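Local atomic coordinates of acyl-CoA dehydrogenase FadE3 (Mycobacterium smegmatis, PDB entry 4IV6), a protein that belongs to the acyl-CoA dehydrogenase family and binds dihydroflavine-adenine dinucleotide in an assembly of four chains. Residues E41-T46 and M83-A88; V94-L99 and P113-G118. All blocks are in the same frame, centred on the assembly; numbering follows the deposited sequence. Where two conformers were deposited one is given.

Interaction 1. Residues E41-T46 and M83-A88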
loop_
_atom_site.group_PDB
_atom_site.type_symbol
_atom_site.label_atom_id
_atom_site.label_comp_id
_atom_site.label_asym_id
_atom_site.label_seq_id
_atom_site.Cartn_x
_atom_site.Cartn_y
_atom_site.Cartn_z
ATOM N N GLU B 41 -8.607 38.627 -0.612
ATOM C CA GLU B 41 -7.849 39.846 -0.484
ATOM C C GLU B 41 -7.690 40.298 0.972
ATOM O O GLU B 41 -6.602 40.671 1.384
ATOM C CB GLU B 41 -8.467 40.933 -1.349
ATOM C CG GLU B 41 -7.639 42.198 -1.337
ATOM C CD GLU B 41 -8.220 43.301 -2.163
ATOM O OE1 GLU B 41 -9.440 43.307 -2.446
ATOM O OE2 GLU B 41 -7.432 44.182 -2.520
ATOM N N GLU B 42 -8.753 40.208 1.761
ATOM C CA GLU B 42 -8.713 40.609 3.163
ATOM C C GLU B 42 -7.778 39.713 3.985
ATOM O O GLU B 42 -6.967 40.201 4.766
ATOM C CB GLU B 42 -10.126 40.602 3.768
ATOM N N LEU B 43 -7.899 38.398 3.811
ATOM C CA LEU B 43 -7.034 37.451 4.505
ATOM C C LEU B 43 -5.548 37.695 4.144
ATOM O O LEU B 43 -4.685 37.711 5.020
ATOM C CB LEU B 43 -7.453 36.004 4.187
ATOM C CG LEU B 43 -8.850 35.609 4.684
ATOM C CD1 LEU B 43 -9.193 34.189 4.264
ATOM C CD2 LEU B 43 -8.972 35.755 6.201
ATOM N N ILE B 44 -5.264 37.899 2.866
ATOM C CA ILE B 44 -3.890 38.089 2.434
ATOM C C ILE B 44 -3.323 39.405 3.000
ATOM O O ILE B 44 -2.163 39.460 3.407
ATOM C CB ILE B 44 -3.770 37.981 0.897
ATOM C CG1 ILE B 44 -3.890 36.507 0.492
ATOM C CG2 ILE B 44 -2.432 38.515 0.416
ATOM C CD1 ILE B 44 -3.851 36.262 -0.999
ATOM N N GLU B 45 -4.154 40.433 3.068
ATOM C CA GLU B 45 -3.745 41.709 3.641
ATOM C C GLU B 45 -3.382 41.554 5.125
ATOM O O GLU B 45 -2.378 42.084 5.566
ATOM C CB GLU B 45 -4.845 42.746 3.428
ATOM C CG GLU B 45 -4.399 44.176 3.597
ATOM C CD GLU B 45 -3.340 44.617 2.581
ATOM O OE1 GLU B 45 -3.253 44.123 1.430
ATOM O OE2 GLU B 45 -2.578 45.500 2.974
ATOM N N THR B 46 -4.170 40.790 5.865
ATOM C CA THR B 46 -3.850 40.498 7.249
ATOM C C THR B 46 -2.532 39.722 7.319
ATOM O O THR B 46 -1.717 39.956 8.197
ATOM C CB THR B 46 -4.984 39.710 7.936
ATOM O OG1 THR B 46 -6.191 40.494 7.906
ATOM C CG2 THR B 46 -4.619 39.366 9.381
ATOM N N MET B 83 -4.895 25.572 2.256
ATOM C CA MET B 83 -3.642 25.318 1.551
ATOM C C MET B 83 -3.252 26.531 0.707
ATOM O O MET B 83 -2.079 26.915 0.644
ATOM C CB MET B 83 -3.780 24.078 0.656
ATOM C CG MET B 83 -2.479 23.641 -0.017
ATOM S SD MET B 83 -2.693 22.247 -1.156
ATOM C CE MET B 83 -3.490 23.059 -2.540
ATOM N N SER B 84 -4.254 27.119 0.055
ATOM C CA SER B 84 -4.032 28.253 -0.843
ATOM C C SER B 84 -3.304 29.443 -0.170
ATOM O O SER B 84 -2.576 30.182 -0.837
ATOM C CB SER B 84 -5.377 28.729 -1.431
ATOM O OG SER B 84 -5.990 27.718 -2.242
ATOM N N LEU B 85 -3.531 29.668 1.118
ATOM C CA LEU B 85 -2.875 30.782 1.797
ATOM C C LEU B 85 -1.374 30.530 1.988
ATOM O O LEU B 85 -0.556 31.470 1.897
ATOM C CB LEU B 85 -3.566 31.110 3.139
ATOM C CG LEU B 85 -5.051 31.489 3.029
ATOM C CD1 LEU B 85 -5.586 31.789 4.428
ATOM C CD2 LEU B 85 -5.302 32.701 2.123
ATOM N N ALA B 86 -0.986 29.277 2.202
ATOM C CA ALA B 86 0.441 28.938 2.211
ATOM C C ALA B 86 1.010 29.088 0.809
ATOM O O ALA B 86 2.111 29.600 0.616
ATOM C CB ALA B 86 0.636 27.527 2.737
ATOM N N GLY B 87 0.237 28.684 -0.183
ATOM C CA GLY B 87 0.677 28.795 -1.596
ATOM C C GLY B 87 0.908 30.235 -1.991
ATOM O O GLY B 87 1.793 30.548 -2.785
ATOM N N ALA B 88 0.119 31.130 -1.417
ATOM C CA ALA B 88 0.237 32.562 -1.696
ATOM C C ALA B 88 1.606 33.122 -1.391
ATOM O O ALA B 88 2.022 34.104 -2.025
ATOM C CB ALA B 88 -0.806 33.341 -0.903
#
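Leu-43 and Ile-44 meet Leu-85 and Ala-88 in a buried, wholly apolar helix-helix contact within the helical N-terminal domain of the acyl-CoA dehydrogenase fold. It joins the short helix 41-50 to the early part of the long helix 83-102. Geometry argues against intimate packing: the short segment axes pass 11.1 Å apart at closest approach, with a signed crossing angle of -53°, and 140 Å² is buried. The leucine methyls and CD1 of Ile-44 do most of the bridging, with CB of Ala-88 meeting the latter.

Leu-85 has the largest share, 50 Å², placing its two methyls on different neighbours. Its CD1 lies 4.3 Å from CD1 of Leu-43, methyl against methyl, while its CD2 lies 4.4 Å from CG1 of Ile-44, touching the side of that chain rather than its end. Ile-44 then reaches further, because its chi2 of 177° stretches CD1 away from its own helix, and this atom comes to 4.2 Å from CB of Ala-88, one turn on from Leu-85. Ile-44 was modelled in two conformers, and these distances belong to one of them.

Helix 9-26 adds to the apolar cluster, with Phe-21 against Leu-43 and Val-26 against Leu-85. Met-83 packs on helices 234-270 and 352-364 and on Tyr-346 of a second subunit. Ser-84 OG is hydrogen-bonded to Lys-207 O.

Every touching atom across the pair is an aliphatic carbon, so the chemistry implies cohesion through dispersion and burial of hydrocarbon, with no polar group of either segment left for the other to satisfy.

Interaction 2. Residues V94-L99 and P113-G118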
loop_
_atom_site.group_PDB
_atom_site.type_symbol
_atom_site.label_atom_id
_atom_site.label_comp_id
_atom_site.label_asym_id
_atom_site.label_seq_id
_atom_site.Cartn_x
_atom_site.Cartn_y
_atom_site.Cartn_z
ATOM N N VAL B 94 10.793 31.760 -1.737
ATOM C CA VAL B 94 11.890 31.224 -2.524
ATOM C C VAL B 94 12.619 32.372 -3.227
ATOM O O VAL B 94 13.840 32.417 -3.204
ATOM C CB VAL B 94 11.396 30.155 -3.510
ATOM C CG1 VAL B 94 12.513 29.706 -4.421
ATOM C CG2 VAL B 94 10.837 28.951 -2.743
ATOM N N VAL B 95 11.877 33.322 -3.809
ATOM C CA VAL B 95 12.526 34.459 -4.481
ATOM C C VAL B 95 13.294 35.302 -3.475
ATOM O O VAL B 95 14.412 35.758 -3.780
ATOM C CB VAL B 95 11.538 35.363 -5.256
ATOM C CG1 VAL B 95 12.254 36.574 -5.838
ATOM C CG2 VAL B 95 10.853 34.579 -6.352
ATOM N N SER B 96 12.708 35.524 -2.287
ATOM C CA SER B 96 13.392 36.231 -1.221
ATOM C C SER B 96 14.754 35.589 -0.974
ATOM O O SER B 96 15.772 36.265 -0.897
ATOM C CB SER B 96 12.571 36.269 0.086
ATOM O OG SER B 96 11.334 36.948 -0.050
ATOM N N LYS B 97 14.781 34.274 -0.855
ATOM C CA LYS B 97 16.038 33.571 -0.608
ATOM C C LYS B 97 17.031 33.681 -1.759
ATOM O O LYS B 97 18.227 33.858 -1.539
ATOM C CB LYS B 97 15.737 32.103 -0.298
ATOM C CG LYS B 97 16.949 31.256 0.074
ATOM C CD LYS B 97 17.419 31.533 1.489
ATOM C CE LYS B 97 18.519 30.566 1.890
ATOM N NZ LYS B 97 19.081 30.915 3.227
ATOM N N LEU B 98 16.562 33.525 -2.994
ATOM C CA LEU B 98 17.443 33.675 -4.142
ATOM C C LEU B 98 18.120 35.061 -4.193
ATOM O O LEU B 98 19.314 35.167 -4.495
ATOM C CB LEU B 98 16.700 33.434 -5.446
ATOM C CG LEU B 98 16.234 32.002 -5.648
ATOM C CD1 LEU B 98 15.471 31.910 -6.957
ATOM C CD2 LEU B 98 17.394 31.023 -5.599
ATOM N N LEU B 99 17.351 36.103 -3.901
ATOM C CA LEU B 99 17.888 37.455 -3.826
ATOM C C LEU B 99 18.963 37.557 -2.750
ATOM O O LEU B 99 20.037 38.098 -2.991
ATOM C CB LEU B 99 16.777 38.470 -3.541
ATOM C CG LEU B 99 15.973 38.982 -4.742
ATOM C CD1 LEU B 99 14.661 39.613 -4.287
ATOM C CD2 LEU B 99 16.791 40.002 -5.518
ATOM N N PRO B 113 13.040 45.229 0.679
ATOM C CA PRO B 113 12.226 45.971 1.649
ATOM C C PRO B 113 10.717 45.963 1.360
ATOM O O PRO B 113 9.925 45.750 2.275
ATOM C CB PRO B 113 12.827 47.396 1.603
ATOM C CG PRO B 113 14.250 47.174 1.195
ATOM C CD PRO B 113 14.126 46.074 0.144
ATOM N N ARG B 114 10.315 46.139 0.104
ATOM C CA ARG B 114 8.906 46.082 -0.237
ATOM C C ARG B 114 8.377 44.650 -0.280
ATOM O O ARG B 114 7.194 44.421 -0.061
ATOM C CB ARG B 114 8.636 46.757 -1.564
ATOM C CG ARG B 114 8.737 48.268 -1.532
ATOM C CD ARG B 114 8.488 48.787 -2.933
ATOM N NE ARG B 114 9.600 48.434 -3.821
ATOM C CZ ARG B 114 9.493 48.210 -5.130
ATOM N NH1 ARG B 114 10.587 47.916 -5.850
ATOM N NH2 ARG B 114 8.303 48.262 -5.726
ATOM N N MET B 115 9.243 43.688 -0.542
ATOM C CA MET B 115 8.840 42.278 -0.436
ATOM C C MET B 115 8.513 41.880 1.001
ATOM O O MET B 115 7.554 41.167 1.248
ATOM C CB MET B 115 9.904 41.360 -1.016
ATOM C CG MET B 115 9.921 41.399 -2.533
ATOM S SD MET B 115 11.248 40.433 -3.264
ATOM C CE MET B 115 10.722 38.785 -2.801
ATOM N N ALA B 116 9.301 42.350 1.953
ATOM C CA ALA B 116 9.106 41.961 3.356
ATOM C C ALA B 116 7.758 42.370 3.906
ATOM O O ALA B 116 7.230 41.693 4.774
ATOM C CB ALA B 116 10.224 42.510 4.213
ATOM N N THR B 117 7.203 43.472 3.403
ATOM C CA THR B 117 5.894 43.961 3.835
ATOM C C THR B 117 4.743 43.405 3.026
ATOM O O THR B 117 3.577 43.601 3.367
ATOM C CB THR B 117 5.802 45.489 3.706
ATOM O OG1 THR B 117 5.974 45.873 2.336
ATOM C CG2 THR B 117 6.856 46.148 4.570
ATOM N N GLY B 118 5.064 42.708 1.944
ATOM C CA GLY B 118 4.056 42.277 1.014
ATOM C C GLY B 118 3.629 43.354 0.029
ATOM O O GLY B 118 2.819 43.066 -0.812
#
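Met-115 plugs against Val-95, Ser-96 and Leu-99 inside a helical hairpin, formed where helix 83-102 turns through a short link and helix 105-116 runs back beside it. Met-115 as a whole residue contributes 76 of the 133 Å² buried between the two segments. Its chain leaves the backbone extended and then bends at chi3 (67°), which brings SD and CE against different residues of the facing helix. SD lies 3.7 Å from CD1 of Leu-99, the two side chains meeting obliquely, whereas the terminal CE is 4.1 Å from CG1 of Val-95, and there the side chains of Val-95 and Met-115 cross at about a right angle. CE also sits close to a polar atom, 3.4 Å from OG of Ser-96. That hydroxyl gives its proton to the carbonyl of His-92 one turn earlier, and the methyl lies against the oxygen in a close contact that is not an ordinary hydrogen bond.

Ala-122 of strand 122-125 touches both Val-95 and Met-115, tying the hairpin to the neighbouring sheet.

Gly-118, the first residue to leave helical backbone angles, adopts a positive phi of 81°, and its N is hydrogen-bonded to Met-115 O at 3.0 Å. Thr-117 folds back as well: its OG1 donates to Arg-114 O at 3.1 Å, approaching from above the carbonyl plane, 39° out of it.

In the fold
Interactions 1 and 2 follow one another along helix 83-102, the first in its early part and the second further on. Their centres are 16 Å apart and their nearest atoms about 6 Å, so the two clusters do not touch. The shared helix thus receives helix 41-50 at one level and helix 105-116 at another. A second link is polar: Lys-48, on helix 41-50 just beyond segment 41-46, hydrogen-bonds through NZ to Gly-118 O of interaction 2. Neither contact touches bound dihydroflavine-adenine dinucleotide, which lies about 11 Å from the side chain of Ala-88 and about 9 Å from that of Val-95; Met-124, where the pocket residues begin in the sequence, packs on Val-95.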